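Long-range contacts in pyruvate kinase (Pseudomonas aeruginosa, PDB 6QXL), which probably catalyses the last step of glycolysis, the transfer of phosphate from phosphoenolpyruvate to ADP that yields pyruvate and ATP: residues L188-R197 against A216-A227; P196-R206 against D235-A243. All blocks are in the same frame, centred on the assembly; numbering follows the deposited sequence.

Contact 1. Residues L188-R197 against A216-A227; sequences LDYVAVSFPR and AWLVAKIERAEA. With MG (magnesium ion), chain N.
R224 meets both R197 and F195 because its chain folds back at chi2 (-89°), which inserts the guanidinium between them, while R197 runs extended from CG to NE. The R197 guanidinium lies flat on that of R224, centres 3.8 Å apart and planes 20° apart; on the opposite face of R224, F195 CD1 sits 3.3 Å from R224 CZ. Carboxylates probably offset the two like charges: R197 NE bonds E226 OE1 at 2.9 Å in a salt bridge lying near the guanidinium plane but approaching the carboxylate from above its own, and R224 NH1 pairs with E254. Water 2 joins F195 O to R224 NE.

These groups follow the C-terminal ends of strands 190-193 and 217-222, neighbouring parallel strands of the TIM barrel and the two strands of one beta-alpha-beta unit. Five backbone hydrogen bonds define the register, from W217 N to D189 O through K221 N to V193 O, and CA-H...O contacts such as Y190 CA to W217 O accompany them. On one face of the sheet Y190 CE1 packs on W217 CB at 3.7 Å; on the other, V191 CB approaches L218 CD2 at 4.1 Å.

At the strand ends K221 NZ donates to S194 OG over 3.0 Å, forms a salt bridge with D68 and hydrogen-bonds a malonate ion; S194 OG is also hydrogen-bonded to L69 O. E223 binds magnesium through OE2, with D250 as a further ligand, whereas its OE1 lies over the F195 ring face, 3.9 Å above the plane, and accepts a weak bond from F195 N.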
loop_
_atom_site.group_PDB
_atom_site.type_symbol
_atom_site.label_atom_id
_atom_site.label_comp_id
_atom_site.label_asym_id
_atom_site.label_seq_id
_atom_site.Cartn_x
_atom_site.Cartn_y
_atom_site.Cartn_z
ATOM N N LEU A 188 -27.331 -20.306 -30.591
ATOM C CA LEU A 188 -26.921 -20.281 -29.201
ATOM C C LEU A 188 -26.010 -19.086 -28.937
ATOM O O LEU A 188 -25.220 -18.689 -29.792
ATOM C CB LEU A 188 -26.222 -21.587 -28.825
ATOM C CG LEU A 188 -27.060 -22.868 -28.876
ATOM C CD1 LEU A 188 -26.276 -24.015 -28.285
ATOM C CD2 LEU A 188 -28.392 -22.706 -28.150
ATOM N N ASP A 189 -26.148 -18.517 -27.749
ATOM C CA ASP A 189 -25.378 -17.346 -27.356
ATOM C C ASP A 189 -23.951 -17.700 -26.927
ATOM O O ASP A 189 -23.019 -16.936 -27.180
ATOM C CB ASP A 189 -26.122 -16.629 -26.254
ATOM C CG ASP A 189 -27.552 -16.322 -26.649
ATOM O OD1 ASP A 189 -27.756 -15.553 -27.596
ATOM O OD2 ASP A 189 -28.471 -16.901 -26.071
ATOM N N TYR A 190 -23.784 -18.856 -26.281
ATOM C CA TYR A 190 -22.471 -19.325 -25.837
ATOM C C TYR A 190 -22.299 -20.786 -26.199
ATOM O O TYR A 190 -23.244 -21.565 -26.150
ATOM C CB TYR A 190 -22.310 -19.161 -24.311
ATOM C CG TYR A 190 -22.166 -17.739 -23.852
ATOM C CD1 TYR A 190 -20.948 -17.078 -23.941
ATOM C CD2 TYR A 190 -23.248 -17.050 -23.333
ATOM C CE1 TYR A 190 -20.823 -15.770 -23.518
ATOM C CE2 TYR A 190 -23.125 -15.739 -22.906
ATOM C CZ TYR A 190 -21.913 -15.124 -22.981
ATOM O OH TYR A 190 -21.816 -13.824 -22.584
ATOM N N VAL A 191 -21.072 -21.148 -26.537
ATOM C CA VAL A 191 -20.685 -22.535 -26.755
ATOM C C VAL A 191 -19.449 -22.812 -25.913
ATOM O O VAL A 191 -18.477 -22.068 -25.969
ATOM C CB VAL A 191 -20.373 -22.797 -28.229
ATOM C CG1 VAL A 191 -19.754 -24.171 -28.434
ATOM C CG2 VAL A 191 -21.652 -22.690 -29.033
ATOM N N ALA A 192 -19.489 -23.903 -25.152
ATOM C CA ALA A 192 -18.390 -24.271 -24.263
ATOM C C ALA A 192 -17.629 -25.454 -24.806
ATOM O O ALA A 192 -18.221 -26.479 -25.160
ATOM C CB ALA A 192 -18.910 -24.582 -22.880
ATOM N N VAL A 193 -16.308 -25.318 -24.873
ATOM C CA VAL A 193 -15.426 -26.379 -25.334
ATOM C C VAL A 193 -14.885 -27.138 -24.128
ATOM O O VAL A 193 -14.365 -26.533 -23.203
ATOM C CB VAL A 193 -14.267 -25.790 -26.145
ATOM C CG1 VAL A 193 -13.305 -26.873 -26.599
ATOM C CG2 VAL A 193 -14.818 -25.039 -27.331
ATOM N N SER A 194 -14.992 -28.472 -24.169
ATOM C CA SER A 194 -14.485 -29.314 -23.086
ATOM C C SER A 194 -13.076 -29.782 -23.379
ATOM O O SER A 194 -12.684 -29.984 -24.531
ATOM C CB SER A 194 -15.384 -30.514 -22.881
ATOM O OG SER A 194 -16.688 -30.135 -22.499
ATOM N N PHE A 195 -12.304 -29.885 -22.303
ATOM C CA PHE A 195 -10.936 -30.443 -22.298
ATOM C C PHE A 195 -9.969 -29.786 -23.249
ATOM O O PHE A 195 -9.089 -30.450 -23.762
ATOM C CB PHE A 195 -10.948 -32.008 -22.576
ATOM C CG PHE A 195 -11.551 -32.831 -21.508
ATOM C CD1 PHE A 195 -10.980 -33.077 -20.285
ATOM C CD2 PHE A 195 -12.904 -33.266 -21.669
ATOM C CE1 PHE A 195 -11.685 -33.775 -19.266
ATOM C CE2 PHE A 195 -13.596 -33.971 -20.683
ATOM C CZ PHE A 195 -12.952 -34.242 -19.537
ATOM N N PRO A 196 -10.078 -28.476 -23.519
ATOM C CA PRO A 196 -9.029 -27.879 -24.335
ATOM C C PRO A 196 -7.722 -27.804 -23.574
ATOM O O PRO A 196 -7.712 -27.665 -22.351
ATOM C CB PRO A 196 -9.566 -26.471 -24.616
ATOM C CG PRO A 196 -10.412 -26.171 -23.466
ATOM C CD PRO A 196 -11.023 -27.449 -23.032
ATOM N N ARG A 197 -6.607 -27.911 -24.292
ATOM C CA ARG A 197 -5.274 -27.855 -23.711
ATOM C C ARG A 197 -4.546 -26.573 -24.060
ATOM O O ARG A 197 -3.714 -26.164 -23.232
ATOM C CB ARG A 197 -4.473 -29.060 -24.172
ATOM C CG ARG A 197 -5.012 -30.290 -23.338
ATOM C CD ARG A 197 -4.256 -31.587 -23.593
ATOM N NE ARG A 197 -4.384 -32.572 -22.511
ATOM C CZ ARG A 197 -4.577 -33.908 -22.648
ATOM N NH1 ARG A 197 -4.798 -34.410 -23.847
ATOM N NH2 ARG A 197 -4.659 -34.689 -21.575
ATOM N N ALA A 216 -22.075 -17.365 -31.721
ATOM C CA ALA A 216 -21.871 -17.564 -30.292
ATOM C C ALA A 216 -20.471 -17.171 -29.858
ATOM O O ALA A 216 -19.509 -17.250 -30.636
ATOM C CB ALA A 216 -22.130 -19.007 -29.913
ATOM N N TRP A 217 -20.381 -16.763 -28.598
ATOM C CA TRP A 217 -19.099 -16.578 -27.924
ATOM C C TRP A 217 -18.640 -17.908 -27.336
ATOM O O TRP A 217 -19.452 -18.738 -26.937
ATOM C CB TRP A 217 -19.232 -15.514 -26.842
ATOM C CG TRP A 217 -19.063 -14.117 -27.331
ATOM C CD1 TRP A 217 -19.127 -13.687 -28.623
ATOM C CD2 TRP A 217 -18.797 -12.959 -26.540
ATOM N NE1 TRP A 217 -18.931 -12.338 -28.682
ATOM C CE2 TRP A 217 -18.694 -11.865 -27.424
ATOM C CE3 TRP A 217 -18.643 -12.732 -25.170
ATOM C CZ2 TRP A 217 -18.445 -10.563 -26.985
ATOM C CZ3 TRP A 217 -18.374 -11.432 -24.733
ATOM C CH2 TRP A 217 -18.298 -10.366 -25.650
ATOM N N LEU A 218 -17.335 -18.089 -27.289
ATOM C CA LEU A 218 -16.738 -19.344 -26.880
ATOM C C LEU A 218 -16.289 -19.355 -25.420
ATOM O O LEU A 218 -15.614 -18.435 -24.967
ATOM C CB LEU A 218 -15.540 -19.657 -27.744
ATOM C CG LEU A 218 -15.842 -20.178 -29.129
ATOM C CD1 LEU A 218 -14.507 -20.390 -29.826
ATOM C CD2 LEU A 218 -16.616 -21.491 -29.092
ATOM N N VAL A 219 -16.637 -20.430 -24.710
ATOM C CA VAL A 219 -16.218 -20.639 -23.341
ATOM C C VAL A 219 -15.203 -21.756 -23.268
ATOM O O VAL A 219 -15.500 -22.873 -23.655
ATOM C CB VAL A 219 -17.396 -21.001 -22.437
ATOM C CG1 VAL A 219 -16.933 -21.076 -20.986
ATOM C CG2 VAL A 219 -18.516 -19.988 -22.605
ATOM N N ALA A 220 -14.017 -21.458 -22.758
ATOM C CA ALA A 220 -13.010 -22.485 -22.501
ATOM C C ALA A 220 -13.188 -23.074 -21.127
ATOM O O ALA A 220 -13.094 -22.370 -20.129
ATOM C CB ALA A 220 -11.602 -21.930 -22.644
ATOM N N LYS A 221 -13.450 -24.370 -21.066
ATOM C CA LYS A 221 -13.536 -25.072 -19.793
ATOM C C LYS A 221 -12.150 -25.485 -19.348
ATOM O O LYS A 221 -11.486 -26.233 -20.032
ATOM C CB LYS A 221 -14.454 -26.270 -19.926
ATOM C CG LYS A 221 -15.897 -25.862 -20.172
ATOM C CD LYS A 221 -16.740 -27.019 -20.646
ATOM C CE LYS A 221 -16.915 -28.082 -19.569
ATOM N NZ LYS A 221 -17.909 -29.100 -19.961
ATOM N N ILE A 222 -11.716 -24.988 -18.198
ATOM C CA ILE A 222 -10.392 -25.298 -17.669
ATOM C C ILE A 222 -10.513 -26.594 -16.855
ATOM O O ILE A 222 -10.922 -26.571 -15.717
ATOM C CB ILE A 222 -9.844 -24.149 -16.806
ATOM C CG1 ILE A 222 -10.008 -22.792 -17.509
ATOM C CG2 ILE A 222 -8.394 -24.388 -16.450
ATOM C CD1 ILE A 222 -9.507 -22.745 -18.916
ATOM N N GLU A 223 -10.264 -27.726 -17.504
ATOM C CA GLU A 223 -10.352 -29.064 -16.952
ATOM C C GLU A 223 -9.099 -29.929 -17.127
ATOM O O GLU A 223 -9.101 -31.044 -16.731
ATOM C CB GLU A 223 -11.482 -29.834 -17.657
ATOM C CG GLU A 223 -12.906 -29.374 -17.437
ATOM C CD GLU A 223 -13.963 -30.173 -18.184
ATOM O OE1 GLU A 223 -13.915 -30.168 -19.398
ATOM O OE2 GLU A 223 -14.868 -30.776 -17.567
ATOM N N ARG A 224 -8.047 -29.443 -17.746
ATOM C CA ARG A 224 -6.874 -30.274 -18.030
ATOM C C ARG A 224 -5.689 -29.820 -17.251
ATOM O O ARG A 224 -5.461 -28.626 -17.133
ATOM C CB ARG A 224 -6.517 -30.292 -19.521
ATOM C CG ARG A 224 -7.405 -31.188 -20.297
ATOM C CD ARG A 224 -7.017 -32.644 -20.440
ATOM N NE ARG A 224 -7.604 -33.233 -21.588
ATOM C CZ ARG A 224 -8.247 -34.421 -21.618
ATOM N NH1 ARG A 224 -8.362 -35.160 -20.517
ATOM N NH2 ARG A 224 -8.774 -34.879 -22.750
ATOM N N ALA A 225 -4.907 -30.736 -16.727
ATOM C CA ALA A 225 -3.668 -30.384 -16.043
ATOM C C ALA A 225 -2.765 -29.486 -16.858
ATOM O O ALA A 225 -2.168 -28.547 -16.333
ATOM C CB ALA A 225 -2.932 -31.630 -15.586
ATOM N N GLU A 226 -2.718 -29.742 -18.170
ATOM C CA GLU A 226 -1.828 -28.985 -19.067
ATOM C C GLU A 226 -2.264 -27.536 -19.182
ATOM O O GLU A 226 -1.431 -26.665 -19.370
ATOM C CB GLU A 226 -1.794 -29.632 -20.464
ATOM C CG GLU A 226 -1.210 -31.047 -20.536
ATOM C CD GLU A 226 -2.137 -32.166 -20.076
ATOM O OE1 GLU A 226 -3.363 -31.990 -19.866
ATOM O OE2 GLU A 226 -1.618 -33.247 -19.831
ATOM N N ALA A 227 -3.558 -27.280 -19.051
ATOM C CA ALA A 227 -4.093 -25.920 -19.134
ATOM C C ALA A 227 -3.669 -25.002 -17.986
ATOM O O ALA A 227 -3.701 -23.781 -18.147
ATOM C CB ALA A 227 -5.616 -25.963 -19.219
HETATM MG MG MG N . -16.196 -31.481 -16.966
HETATM O O HOH W 1 -24.486 -19.330 -32.818
HETATM O O HOH W 2 -7.530 -32.386 -24.278
HETATM O O HOH W 3 -9.304 -27.619 -20.099
HETATM O O HOH W 4 -17.622 -33.467 -16.145
#

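Contact 2. Residues P196-R206 against D235-A243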
loop_
_atom_site.group_PDB
_atom_site.type_symbol
_atom_site.label_atom_id
_atom_site.label_comp_id
_atom_site.label_asym_id
_atom_site.label_seq_id
_atom_site.Cartn_x
_atom_site.Cartn_y
_atom_site.Cartn_z
ATOM N N PRO A 196 -10.078 -28.476 -23.519
ATOM C CA PRO A 196 -9.029 -27.879 -24.335
ATOM C C PRO A 196 -7.722 -27.804 -23.574
ATOM O O PRO A 196 -7.712 -27.665 -22.351
ATOM C CB PRO A 196 -9.566 -26.471 -24.616
ATOM C CG PRO A 196 -10.412 -26.171 -23.466
ATOM C CD PRO A 196 -11.023 -27.449 -23.032
ATOM N N ARG A 197 -6.607 -27.911 -24.292
ATOM C CA ARG A 197 -5.274 -27.855 -23.711
ATOM C C ARG A 197 -4.546 -26.573 -24.060
ATOM O O ARG A 197 -3.714 -26.164 -23.232
ATOM C CB ARG A 197 -4.473 -29.060 -24.172
ATOM C CG ARG A 197 -5.012 -30.290 -23.338
ATOM C CD ARG A 197 -4.256 -31.587 -23.593
ATOM N NE ARG A 197 -4.384 -32.572 -22.511
ATOM C CZ ARG A 197 -4.577 -33.908 -22.648
ATOM N NH1 ARG A 197 -4.798 -34.410 -23.847
ATOM N NH2 ARG A 197 -4.659 -34.689 -21.575
ATOM N N ASP A 198 -4.816 -25.952 -25.185
ATOM C CA ASP A 198 -4.125 -24.696 -25.510
ATOM C C ASP A 198 -4.939 -23.897 -26.493
ATOM O O ASP A 198 -5.966 -24.345 -26.964
ATOM C CB ASP A 198 -2.715 -24.970 -26.083
ATOM C CG ASP A 198 -2.729 -25.911 -27.251
ATOM O OD1 ASP A 198 -3.712 -26.025 -27.983
ATOM O OD2 ASP A 198 -1.677 -26.525 -27.441
ATOM N N ALA A 199 -4.476 -22.698 -26.780
ATOM C CA ALA A 199 -5.167 -21.798 -27.698
ATOM C C ALA A 199 -5.539 -22.456 -29.024
ATOM O O ALA A 199 -6.598 -22.113 -29.567
ATOM C CB ALA A 199 -4.332 -20.536 -27.942
ATOM N N LYS A 200 -4.733 -23.386 -29.523
ATOM C CA LYS A 200 -5.048 -24.036 -30.810
ATOM C C LYS A 200 -6.422 -24.721 -30.783
ATOM O O LYS A 200 -7.216 -24.579 -31.704
ATOM C CB LYS A 200 -3.972 -25.041 -31.231
ATOM C CG LYS A 200 -2.569 -24.503 -31.391
ATOM C CD LYS A 200 -1.519 -25.622 -31.454
ATOM C CE LYS A 200 -0.056 -25.139 -31.367
ATOM N NZ LYS A 200 0.397 -24.419 -32.594
ATOM N N ASP A 201 -6.711 -25.419 -29.716
ATOM C CA ASP A 201 -7.974 -26.150 -29.558
ATOM C C ASP A 201 -9.163 -25.192 -29.633
ATOM O O ASP A 201 -10.195 -25.510 -30.254
ATOM C CB ASP A 201 -8.007 -26.945 -28.275
ATOM C CG ASP A 201 -6.877 -27.984 -28.177
ATOM O OD1 ASP A 201 -6.387 -28.406 -29.263
ATOM O OD2 ASP A 201 -6.499 -28.415 -27.081
ATOM N N MET A 202 -9.011 -24.005 -29.042
ATOM C CA MET A 202 -10.068 -23.010 -29.080
ATOM C C MET A 202 -10.181 -22.326 -30.440
ATOM O O MET A 202 -11.288 -21.991 -30.867
ATOM C CB MET A 202 -9.857 -21.937 -27.997
ATOM C CG MET A 202 -9.984 -22.412 -26.554
ATOM S SD MET A 202 -11.470 -23.328 -26.153
ATOM C CE MET A 202 -12.700 -22.035 -26.373
ATOM N N GLU A 203 -9.045 -22.096 -31.100
ATOM C CA GLU A 203 -9.066 -21.499 -32.442
ATOM C C GLU A 203 -9.743 -22.434 -33.445
ATOM O O GLU A 203 -10.529 -21.983 -34.280
ATOM C CB GLU A 203 -7.663 -21.154 -32.902
ATOM C CG GLU A 203 -7.119 -19.895 -32.261
ATOM C CD GLU A 203 -5.594 -19.895 -32.124
ATOM O OE1 GLU A 203 -4.897 -20.819 -32.594
ATOM O OE2 GLU A 203 -5.059 -18.945 -31.510
ATOM N N TYR A 204 -9.450 -23.730 -33.337
ATOM C CA TYR A 204 -10.102 -24.724 -34.168
ATOM C C TYR A 204 -11.622 -24.693 -33.971
ATOM O O TYR A 204 -12.395 -24.673 -34.929
ATOM C CB TYR A 204 -9.541 -26.122 -33.874
ATOM C CG TYR A 204 -10.023 -27.229 -34.799
ATOM C CD1 TYR A 204 -10.514 -26.963 -36.096
ATOM C CD2 TYR A 204 -9.914 -28.565 -34.415
ATOM C CE1 TYR A 204 -10.926 -27.980 -36.928
ATOM C CE2 TYR A 204 -10.317 -29.594 -35.257
ATOM C CZ TYR A 204 -10.851 -29.290 -36.497
ATOM O OH TYR A 204 -11.213 -30.274 -37.363
ATOM N N ALA A 205 -12.050 -24.667 -32.715
ATOM C CA ALA A 205 -13.481 -24.624 -32.423
ATOM C C ALA A 205 -14.125 -23.353 -32.970
ATOM O O ALA A 205 -15.252 -23.394 -33.465
ATOM C CB ALA A 205 -13.722 -24.760 -30.947
ATOM N N ARG A 206 -13.392 -22.241 -32.911
ATOM C CA ARG A 206 -13.896 -20.972 -33.428
ATOM C C ARG A 206 -14.055 -21.016 -34.947
ATOM O O ARG A 206 -15.045 -20.515 -35.483
ATOM C CB ARG A 206 -12.973 -19.818 -33.031
ATOM C CG ARG A 206 -13.657 -18.447 -33.109
ATOM C CD ARG A 206 -12.729 -17.338 -32.668
ATOM N NE ARG A 206 -12.527 -17.259 -31.213
ATOM C CZ ARG A 206 -13.405 -16.750 -30.335
ATOM N NH1 ARG A 206 -14.591 -16.303 -30.733
ATOM N NH2 ARG A 206 -13.114 -16.696 -29.051
ATOM N N ASP A 235 -2.905 -18.392 -19.599
ATOM C CA ASP A 235 -3.178 -17.098 -20.239
ATOM C C ASP A 235 -3.386 -17.235 -21.752
ATOM O O ASP A 235 -4.211 -16.532 -22.344
ATOM C CB ASP A 235 -2.070 -16.074 -19.923
ATOM C CG ASP A 235 -2.137 -15.534 -18.483
ATOM O OD1 ASP A 235 -2.888 -16.086 -17.654
ATOM O OD2 ASP A 235 -1.428 -14.552 -18.158
ATOM N N GLY A 236 -2.660 -18.163 -22.372
ATOM C CA GLY A 236 -2.844 -18.437 -23.790
ATOM C C GLY A 236 -4.240 -18.926 -24.083
ATOM O O GLY A 236 -4.909 -18.445 -24.995
ATOM N N LEU A 237 -4.682 -19.878 -23.278
ATOM C CA LEU A 237 -6.020 -20.432 -23.421
ATOM C C LEU A 237 -7.097 -19.401 -23.149
ATOM O O LEU A 237 -8.096 -19.340 -23.854
ATOM C CB LEU A 237 -6.145 -21.620 -22.485
ATOM C CG LEU A 237 -7.324 -22.555 -22.566
ATOM C CD1 LEU A 237 -7.663 -22.905 -24.003
ATOM C CD2 LEU A 237 -6.907 -23.798 -21.781
ATOM N N ILE A 238 -6.885 -18.566 -22.149
ATOM C CA ILE A 238 -7.845 -17.509 -21.822
ATOM C C ILE A 238 -7.955 -16.505 -22.971
ATOM O O ILE A 238 -9.049 -16.098 -23.341
ATOM C CB ILE A 238 -7.458 -16.799 -20.512
ATOM C CG1 ILE A 238 -7.704 -17.720 -19.327
ATOM C CG2 ILE A 238 -8.244 -15.513 -20.330
ATOM C CD1 ILE A 238 -7.278 -17.184 -17.986
ATOM N N ARG A 239 -6.824 -16.105 -23.522
ATOM C CA ARG A 239 -6.830 -15.056 -24.555
ATOM C C ARG A 239 -7.509 -15.493 -25.832
ATOM O O ARG A 239 -8.068 -14.662 -26.534
ATOM C CB ARG A 239 -5.423 -14.571 -24.864
ATOM C CG ARG A 239 -4.954 -13.603 -23.845
ATOM C CD ARG A 239 -3.690 -12.927 -24.277
ATOM N NE ARG A 239 -2.880 -12.653 -23.106
ATOM C CZ ARG A 239 -1.804 -13.342 -22.711
ATOM N NH1 ARG A 239 -1.408 -14.451 -23.336
ATOM N NH2 ARG A 239 -1.170 -12.954 -21.610
ATOM N N ALA A 240 -7.491 -16.794 -26.084
ATOM C CA ALA A 240 -8.165 -17.375 -27.234
ATOM C C ALA A 240 -9.659 -17.561 -27.045
ATOM O O ALA A 240 -10.302 -18.102 -27.926
ATOM C CB ALA A 240 -7.522 -18.726 -27.569
ATOM N N SER A 241 -10.208 -17.166 -25.904
ATOM C CA SER A 241 -11.614 -17.403 -25.608
ATOM C C SER A 241 -12.311 -16.094 -25.326
ATOM O O SER A 241 -11.692 -15.053 -25.259
ATOM C CB SER A 241 -11.775 -18.329 -24.408
ATOM O OG SER A 241 -10.814 -19.375 -24.429
ATOM N N ASP A 242 -13.618 -16.159 -25.200
ATOM C CA ASP A 242 -14.403 -15.037 -24.747
ATOM C C ASP A 242 -14.752 -15.179 -23.287
ATOM O O ASP A 242 -15.002 -14.182 -22.603
ATOM C CB ASP A 242 -15.671 -14.925 -25.589
ATOM C CG ASP A 242 -15.368 -14.873 -27.068
ATOM O OD1 ASP A 242 -14.601 -13.992 -27.494
ATOM O OD2 ASP A 242 -15.854 -15.736 -27.805
ATOM N N ALA A 243 -14.788 -16.422 -22.801
ATOM C CA ALA A 243 -15.117 -16.708 -21.418
ATOM C C ALA A 243 -14.442 -17.994 -21.014
ATOM O O ALA A 243 -14.021 -18.774 -21.873
ATOM C CB ALA A 243 -16.615 -16.810 -21.258
#
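M202 and L237 make the tight apolar contact, CG to CD1 at 3.5 Å, their side chains crossing at about a right angle. L237 CD1 also approaches P196 CB, while beside this pair A199 CB meets A240 CB at 3.7 Å and M202 CB touches the same methyl. A199 CB also lies 3.7 Å from G236 O; the backbones come close here, A199 CA and L237 CA being 4.6 Å apart.

At the far end R206 grips D242 end-on. R206 NH1 and NH2 both donate to D242 OD2 at 3.2 Å, close to the guanidinium plane; OD2 receives NH1 on its syn lone pair, whereas NH2 comes from above the carboxylate plane. NH2 also gives A240 O a weak bond, nearly straight at 173°. The bend at chi3 (-75°) turns the guanidinium to this edge-on approach.

Helices 199-211 and 231-239 are successive outer helices of the TIM barrel, and their short segments run 14° from parallel with axes 8.6 Å apart.

Further out, S241 OG bonds L237 O at 2.8 Å, tying the turn back to its helix, and L218 N donates to D242 OD2. D198 occupies the N-cap of helix 199-211, and D201 OD2 accepts from R197 N.

In the fold
Contacts 1 and 2 lie about 7 Å apart, centre to centre, within the TIM-barrel domain, and share P196 and R197. Along the chain their segments alternate: strand 190-193, helix 199-211, strand 217-222, then helix 231-239 leading to strand 243-247. Contact 1 pairs the two inner strands; contact 2 pairs the helices outside them. A probable hydrogen bond from A220 N to A243 O (2.8 Å) continues the sheet into the next strand, and A220 CB packs on S241 OG at 3.2 Å. Contact 1 reaches the magnesium site through E223, whereas the side chain of P196, in the loop that the two contacts share, is about 9 Å from the magnesium.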